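PDB 3IT5: protease lasA from Pseudomonas aeruginosa, which is a secreted zinc metalloendopeptidase that cuts pentaglycine cross-links of staphylococcal peptidoglycan and contributes to degradation of host elastin. Local coordinates for residues M7-R12 with L175-L180; W11-S16 with S94-L99. One frame throughout, in Å; residues are numbered along the deposited sequence.

Contact 1 of 2, residues M7-R12 with L175-L180; sequences MQLPWR and LYNPGL
N177 reaches from 175-180 into the bend of 7-12, where its amide nitrogen meets two backbone carbonyls. The distance from N177 ND2 to W11 O is 2.6 Å, but the N-H...O angle of 124° marks this hydrogen bond as weak; L9 O lies 3.2 Å from N177 ND2. With CG opposite the backbone nitrogen, chi1 -178° carries the N177 side chain from its own backbone toward 7-12. The indole of W11 is touched by N177 CB, 3.5 Å from W11 NE1, while the amide plane is turned 81° from the ring and ND2 lies out over one face. L9 adds its CB to a face of the same indole, offset to the rim.

The opposite end of the N177 amide is held too. G179 N donates to N177 OD1 over 3.1 Å, from above the carbonyl plane, which closes an Asx turn. Water 1 also donates to N177 OD1 and accepts from L9 N at 2.9 Å, so it bridges the segments.

W11 turns its edge to L175: W11 CZ2 is 3.2 Å from L175 O, which lies in the ring plane. Apolar contact continues where L9 and L175 cross at about a right angle, L9 CD1 and L175 CD2 being 3.9 Å apart. Farther along, L180 CD2 rests 3.5 Å from Q8 N, against the peptide link that follows M7, while Q8 CB packs on the backbone of G179.

Strand 175-176 pairs antiparallel with 16-19, L175 bonding to the backbone of W17, whose ring stacks on W11. Y142 of strand 142-145 touches both L9 and L175, and P10 packs on L121 and F123 of strand 121-127.

Contact 2 of 2, residues W11-S16 with S94-L99; sequences WRQGYS and SADTKL
D96 offers its carboxylate to the backbone of Q13, giving this surface contact its direct hydrogen bond. Q13 N donates to D96 OD1 over 3.1 Å with an N-H...O angle of 148°, approaching on the syn side and only 18° out of the carboxylate plane. The second oxygen is used as well: water 2 donates to D96 OD2 and to Q13 O, 3.0 Å from each. Both oxygens of D96 are therefore tied, directly or through the water, to the backbone of the same residue.

Van der Waals contact supplements these bonds. Q13 CB sits 3.5 Å from D96 OD2, and R12 CA approaches D96 OD1, so the acid lies against backbone and CB rather than against a side-chain end.

Two type II beta turns meet here. One runs from R12 to Y15 with G14 at its third position, and is closed by Y15 N to R12 O at 3.3 Å; the other runs from S94 to T97, with D96 itself at the third position and a positive phi of 84°. In the latter, T97 N and T97 OG1 both donate to S94 O, from the same face of its plane. This second turn leads into strand 98-102, which pairs with 50-52 in the main antiparallel sheet of the M23 peptidase domain; D96 and T97 also bond to the backbone of A53.

Charges of like sign meet at the ends of two extended side chains. R12 NH2 and K98 NZ are 4.0 Å apart, the chains crossing obliquely. The lysine has its polar partner elsewhere, in a hydrogen bond to S50 OG of strand 50-52. R12 NE is 6.9 Å from D96 OD1, too far for a salt bridge, although the acid may partly offset the local positive charge.

Overall arrangement
From the N terminus, the loop ahead of strand 16-19 supplies one side of both contacts, which share W11 and R12. Contact 2 closes the shorter loop, meeting 94-99, the turn that runs into strand 98-102; contact 1 closes a much longer one, meeting 175-180 near the C terminus, and its span encloses that of contact 2. The centres of the two contacts are about 6 Å apart. N177 links them: its backbone N and O probably hydrogen-bond to Y15 O and G14 N, at 3.1 and 2.8 Å. The N-terminal loop is thus tied both to the M23 sheet and to the C-terminal tail, with the W11 side chain about 12 Å from the zinc ion.

Contact 1 of 2, residues M7-R12 with L175-L180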
loop_
_atom_site.group_PDB
_atom_site.type_symbol
_atom_site.label_atom_id
_atom_site.label_comp_id
_atom_site.label_asym_id
_atom_site.label_seq_id
_atom_site.Cartn_x
_atom_site.Cartn_y
_atom_site.Cartn_z
ATOM N N MET A 7 -3.237 -4.889 -10.350
ATOM C CA MET A 7 -2.574 -4.746 -9.058
ATOM C C MET A 7 -2.803 -5.882 -8.071
ATOM O O MET A 7 -3.893 -6.455 -7.996
ATOM C CB MET A 7 -2.965 -3.415 -8.412
ATOM C CG MET A 7 -2.199 -2.239 -8.967
ATOM S SD MET A 7 -2.761 -0.680 -8.291
ATOM C CE MET A 7 -3.987 -0.237 -9.509
ATOM N N GLN A 8 -1.744 -6.195 -7.328
ATOM C CA GLN A 8 -1.800 -7.048 -6.147
ATOM C C GLN A 8 -1.514 -6.171 -4.923
ATOM O O GLN A 8 -1.195 -4.988 -5.065
ATOM C CB GLN A 8 -0.758 -8.176 -6.246
ATOM C CG GLN A 8 0.694 -7.683 -6.328
ATOM C CD GLN A 8 1.704 -8.673 -5.781
ATOM O OE1 GLN A 8 2.341 -8.414 -4.757
ATOM N NE2 GLN A 8 1.863 -9.801 -6.451
ATOM N N LEU A 9 -1.614 -6.751 -3.728
ATOM C CA LEU A 9 -1.262 -6.051 -2.488
ATOM C C LEU A 9 0.258 -5.845 -2.388
ATOM O O LEU A 9 1.027 -6.694 -2.856
ATOM C CB LEU A 9 -1.788 -6.828 -1.273
ATOM C CG LEU A 9 -3.307 -7.023 -1.194
ATOM C CD1 LEU A 9 -3.666 -8.223 -0.304
ATOM C CD2 LEU A 9 -4.016 -5.746 -0.720
ATOM N N PRO A 10 0.697 -4.720 -1.778
ATOM C CA PRO A 10 2.121 -4.343 -1.757
ATOM C C PRO A 10 2.997 -5.091 -0.737
ATOM O O PRO A 10 3.851 -4.481 -0.080
ATOM C CB PRO A 10 2.074 -2.840 -1.451
ATOM C CG PRO A 10 0.851 -2.676 -0.626
ATOM C CD PRO A 10 -0.147 -3.685 -1.146
ATOM N N TRP A 11 2.770 -6.397 -0.598
ATOM C CA TRP A 11 3.705 -7.277 0.101
ATOM C C TRP A 11 3.845 -8.601 -0.643
ATOM O O TRP A 11 3.079 -8.878 -1.566
ATOM C CB TRP A 11 3.314 -7.496 1.565
ATOM C CG TRP A 11 1.910 -7.976 1.811
ATOM C CD1 TRP A 11 1.472 -9.271 1.831
ATOM C CD2 TRP A 11 0.768 -7.162 2.115
ATOM N NE1 TRP A 11 0.125 -9.313 2.119
ATOM C CE2 TRP A 11 -0.331 -8.032 2.296
ATOM C CE3 TRP A 11 0.566 -5.780 2.248
ATOM C CZ2 TRP A 11 -1.611 -7.567 2.608
ATOM C CZ3 TRP A 11 -0.713 -5.317 2.550
ATOM C CH2 TRP A 11 -1.783 -6.210 2.728
ATOM N N ARG A 12 4.835 -9.399 -0.250
ATOM C CA ARG A 12 5.138 -10.655 -0.932
ATOM C C ARG A 12 3.925 -11.570 -1.075
ATOM O O ARG A 12 3.145 -11.744 -0.139
ATOM C CB ARG A 12 6.243 -11.412 -0.204
ATOM C CG ARG A 12 7.641 -10.840 -0.363
ATOM C CD ARG A 12 8.534 -11.426 0.715
ATOM N NE ARG A 12 9.953 -11.327 0.384
ATOM C CZ ARG A 12 10.929 -11.918 1.072
ATOM N NH1 ARG A 12 10.645 -12.665 2.136
ATOM N NH2 ARG A 12 12.191 -11.767 0.688
ATOM N N LEU A 175 -4.388 -10.223 5.982
ATOM C CA LEU A 175 -4.938 -10.202 4.630
ATOM C C LEU A 175 -4.009 -10.952 3.679
ATOM O O LEU A 175 -2.961 -10.432 3.287
ATOM C CB LEU A 175 -5.146 -8.754 4.159
ATOM C CG LEU A 175 -5.947 -8.491 2.881
ATOM C CD1 LEU A 175 -7.374 -9.010 3.028
ATOM C CD2 LEU A 175 -5.950 -6.998 2.554
ATOM N N TYR A 176 -4.397 -12.175 3.318
ATOM C CA TYR A 176 -3.594 -13.014 2.421
ATOM C C TYR A 176 -3.481 -12.412 1.026
ATOM O O TYR A 176 -4.473 -11.969 0.453
ATOM C CB TYR A 176 -4.151 -14.445 2.333
ATOM C CG TYR A 176 -3.286 -15.369 1.494
ATOM C CD1 TYR A 176 -3.608 -15.642 0.160
ATOM C CD2 TYR A 176 -2.133 -15.948 2.024
ATOM C CE1 TYR A 176 -2.813 -16.480 -0.622
ATOM C CE2 TYR A 176 -1.331 -16.789 1.254
ATOM C CZ TYR A 176 -1.678 -17.049 -0.069
ATOM O OH TYR A 176 -0.891 -17.877 -0.837
ATOM N N ASN A 177 -2.259 -12.408 0.495
ATOM C CA ASN A 177 -1.983 -11.906 -0.848
ATOM C C ASN A 177 -1.749 -13.056 -1.830
ATOM O O ASN A 177 -0.675 -13.657 -1.836
ATOM C CB ASN A 177 -0.771 -10.964 -0.827
ATOM C CG ASN A 177 -0.456 -10.374 -2.197
ATOM O OD1 ASN A 177 -1.278 -10.417 -3.115
ATOM N ND2 ASN A 177 0.735 -9.809 -2.336
ATOM N N PRO A 178 -2.760 -13.368 -2.667
ATOM C CA PRO A 178 -2.609 -14.466 -3.625
ATOM C C PRO A 178 -1.865 -14.066 -4.905
ATOM O O PRO A 178 -1.405 -14.937 -5.646
ATOM C CB PRO A 178 -4.057 -14.870 -3.922
ATOM C CG PRO A 178 -4.858 -13.642 -3.684
ATOM C CD PRO A 178 -4.104 -12.758 -2.725
ATOM N N GLY A 179 -1.733 -12.762 -5.141
ATOM C CA GLY A 179 -1.063 -12.239 -6.332
ATOM C C GLY A 179 -2.000 -11.413 -7.188
ATOM O O GLY A 179 -3.013 -10.904 -6.697
ATOM N N LEU A 180 -1.664 -11.276 -8.468
ATOM C CA LEU A 180 -2.532 -10.585 -9.417
ATOM C C LEU A 180 -3.750 -11.432 -9.735
ATOM O O LEU A 180 -3.642 -12.648 -9.884
ATOM C CB LEU A 180 -1.789 -10.263 -10.718
ATOM C CG LEU A 180 -0.627 -9.270 -10.696
ATOM C CD1 LEU A 180 0.113 -9.308 -12.026
ATOM C CD2 LEU A 180 -1.111 -7.860 -10.390
HETATM O O HOH W 1 -3.263 -9.142 -3.894
#

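Contact 2 of 2, residues W11-S16 with S94-L99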
loop_
_atom_site.group_PDB
_atom_site.type_symbol
_atom_site.label_atom_id
_atom_site.label_comp_id
_atom_site.label_asym_id
_atom_site.label_seq_id
_atom_site.Cartn_x
_atom_site.Cartn_y
_atom_site.Cartn_z
ATOM N N TRP A 11 2.770 -6.397 -0.598
ATOM C CA TRP A 11 3.705 -7.277 0.101
ATOM C C TRP A 11 3.845 -8.601 -0.643
ATOM O O TRP A 11 3.079 -8.878 -1.566
ATOM C CB TRP A 11 3.314 -7.496 1.565
ATOM C CG TRP A 11 1.910 -7.976 1.811
ATOM C CD1 TRP A 11 1.472 -9.271 1.831
ATOM C CD2 TRP A 11 0.768 -7.162 2.115
ATOM N NE1 TRP A 11 0.125 -9.313 2.119
ATOM C CE2 TRP A 11 -0.331 -8.032 2.296
ATOM C CE3 TRP A 11 0.566 -5.780 2.248
ATOM C CZ2 TRP A 11 -1.611 -7.567 2.608
ATOM C CZ3 TRP A 11 -0.713 -5.317 2.550
ATOM C CH2 TRP A 11 -1.783 -6.210 2.728
ATOM N N ARG A 12 4.835 -9.399 -0.250
ATOM C CA ARG A 12 5.138 -10.655 -0.932
ATOM C C ARG A 12 3.925 -11.570 -1.075
ATOM O O ARG A 12 3.145 -11.744 -0.139
ATOM C CB ARG A 12 6.243 -11.412 -0.204
ATOM C CG ARG A 12 7.641 -10.840 -0.363
ATOM C CD ARG A 12 8.534 -11.426 0.715
ATOM N NE ARG A 12 9.953 -11.327 0.384
ATOM C CZ ARG A 12 10.929 -11.918 1.072
ATOM N NH1 ARG A 12 10.645 -12.665 2.136
ATOM N NH2 ARG A 12 12.191 -11.767 0.688
ATOM N N GLN A 13 3.788 -12.151 -2.262
ATOM C CA GLN A 13 2.761 -13.147 -2.532
ATOM C C GLN A 13 2.912 -14.332 -1.574
ATOM O O GLN A 13 4.030 -14.773 -1.293
ATOM C CB GLN A 13 2.892 -13.617 -3.976
ATOM C CG GLN A 13 1.593 -14.049 -4.603
ATOM C CD GLN A 13 1.784 -14.580 -6.002
ATOM O OE1 GLN A 13 1.746 -13.827 -6.975
ATOM N NE2 GLN A 13 2.015 -15.884 -6.112
ATOM N N GLY A 14 1.789 -14.835 -1.066
ATOM C CA GLY A 14 1.799 -15.979 -0.146
ATOM C C GLY A 14 1.860 -15.590 1.322
ATOM O O GLY A 14 1.806 -16.453 2.208
ATOM N N TYR A 15 1.966 -14.289 1.579
ATOM C CA TYR A 15 2.084 -13.768 2.938
ATOM C C TYR A 15 0.932 -12.806 3.268
ATOM O O TYR A 15 0.209 -12.364 2.376
ATOM C CB TYR A 15 3.467 -13.129 3.148
ATOM C CG TYR A 15 4.613 -14.102 2.910
ATOM C CD1 TYR A 15 5.182 -14.821 3.967
ATOM C CD2 TYR A 15 5.108 -14.320 1.623
ATOM C CE1 TYR A 15 6.231 -15.727 3.741
ATOM C CE2 TYR A 15 6.147 -15.217 1.387
ATOM C CZ TYR A 15 6.704 -15.914 2.446
ATOM O OH TYR A 15 7.729 -16.799 2.192
ATOM N N SER A 16 0.755 -12.513 4.553
ATOM C CA SER A 16 -0.403 -11.762 5.031
ATOM C C SER A 16 -0.000 -10.632 5.976
ATOM O O SER A 16 0.690 -10.862 6.973
ATOM C CB SER A 16 -1.382 -12.702 5.747
ATOM O OG SER A 16 -1.763 -13.789 4.921
ATOM N N SER A 94 8.032 -5.591 -11.939
ATOM C CA SER A 94 6.744 -6.270 -12.040
ATOM C C SER A 94 6.085 -6.293 -10.661
ATOM O O SER A 94 6.744 -6.040 -9.648
ATOM C CB SER A 94 6.953 -7.706 -12.522
ATOM O OG SER A 94 7.788 -7.746 -13.666
ATOM N N ALA A 95 4.794 -6.607 -10.616
ATOM C CA ALA A 95 4.153 -6.912 -9.349
ATOM C C ALA A 95 5.018 -7.946 -8.637
ATOM O O ALA A 95 5.517 -8.881 -9.268
ATOM C CB ALA A 95 2.742 -7.442 -9.562
ATOM N N ASP A 96 5.233 -7.736 -7.341
ATOM C CA ASP A 96 5.960 -8.677 -6.483
ATOM C C ASP A 96 7.488 -8.513 -6.528
ATOM O O ASP A 96 8.218 -9.379 -6.042
ATOM C CB ASP A 96 5.544 -10.133 -6.772
ATOM C CG ASP A 96 5.408 -10.974 -5.510
ATOM O OD1 ASP A 96 5.040 -10.425 -4.448
ATOM O OD2 ASP A 96 5.647 -12.197 -5.589
ATOM N N THR A 97 7.965 -7.408 -7.104
ATOM C CA THR A 97 9.393 -7.079 -7.058
ATOM C C THR A 97 9.685 -6.367 -5.742
ATOM O O THR A 97 9.132 -5.302 -5.476
ATOM C CB THR A 97 9.844 -6.186 -8.245
ATOM O OG1 THR A 97 9.689 -6.897 -9.480
ATOM C CG2 THR A 97 11.315 -5.787 -8.087
ATOM N N LYS A 98 10.558 -6.951 -4.922
ATOM C CA LYS A 98 10.880 -6.360 -3.626
ATOM C C LYS A 98 11.521 -4.983 -3.782
ATOM O O LYS A 98 12.568 -4.844 -4.412
ATOM C CB LYS A 98 11.769 -7.293 -2.795
ATOM C CG LYS A 98 12.202 -6.712 -1.453
ATOM C CD LYS A 98 12.823 -7.784 -0.560
ATOM C CE LYS A 98 13.439 -7.181 0.704
ATOM N NZ LYS A 98 13.842 -8.256 1.664
ATOM N N LEU A 99 10.874 -3.974 -3.204
ATOM C CA LEU A 99 11.350 -2.589 -3.263
ATOM C C LEU A 99 12.251 -2.252 -2.081
ATOM O O LEU A 99 13.063 -1.323 -2.153
ATOM C CB LEU A 99 10.162 -1.623 -3.292
ATOM C CG LEU A 99 9.076 -1.846 -4.354
ATOM C CD1 LEU A 99 8.019 -0.745 -4.276
ATOM C CD2 LEU A 99 9.679 -1.908 -5.752
HETATM O O HOH W 2 6.193 -13.989 -3.223
#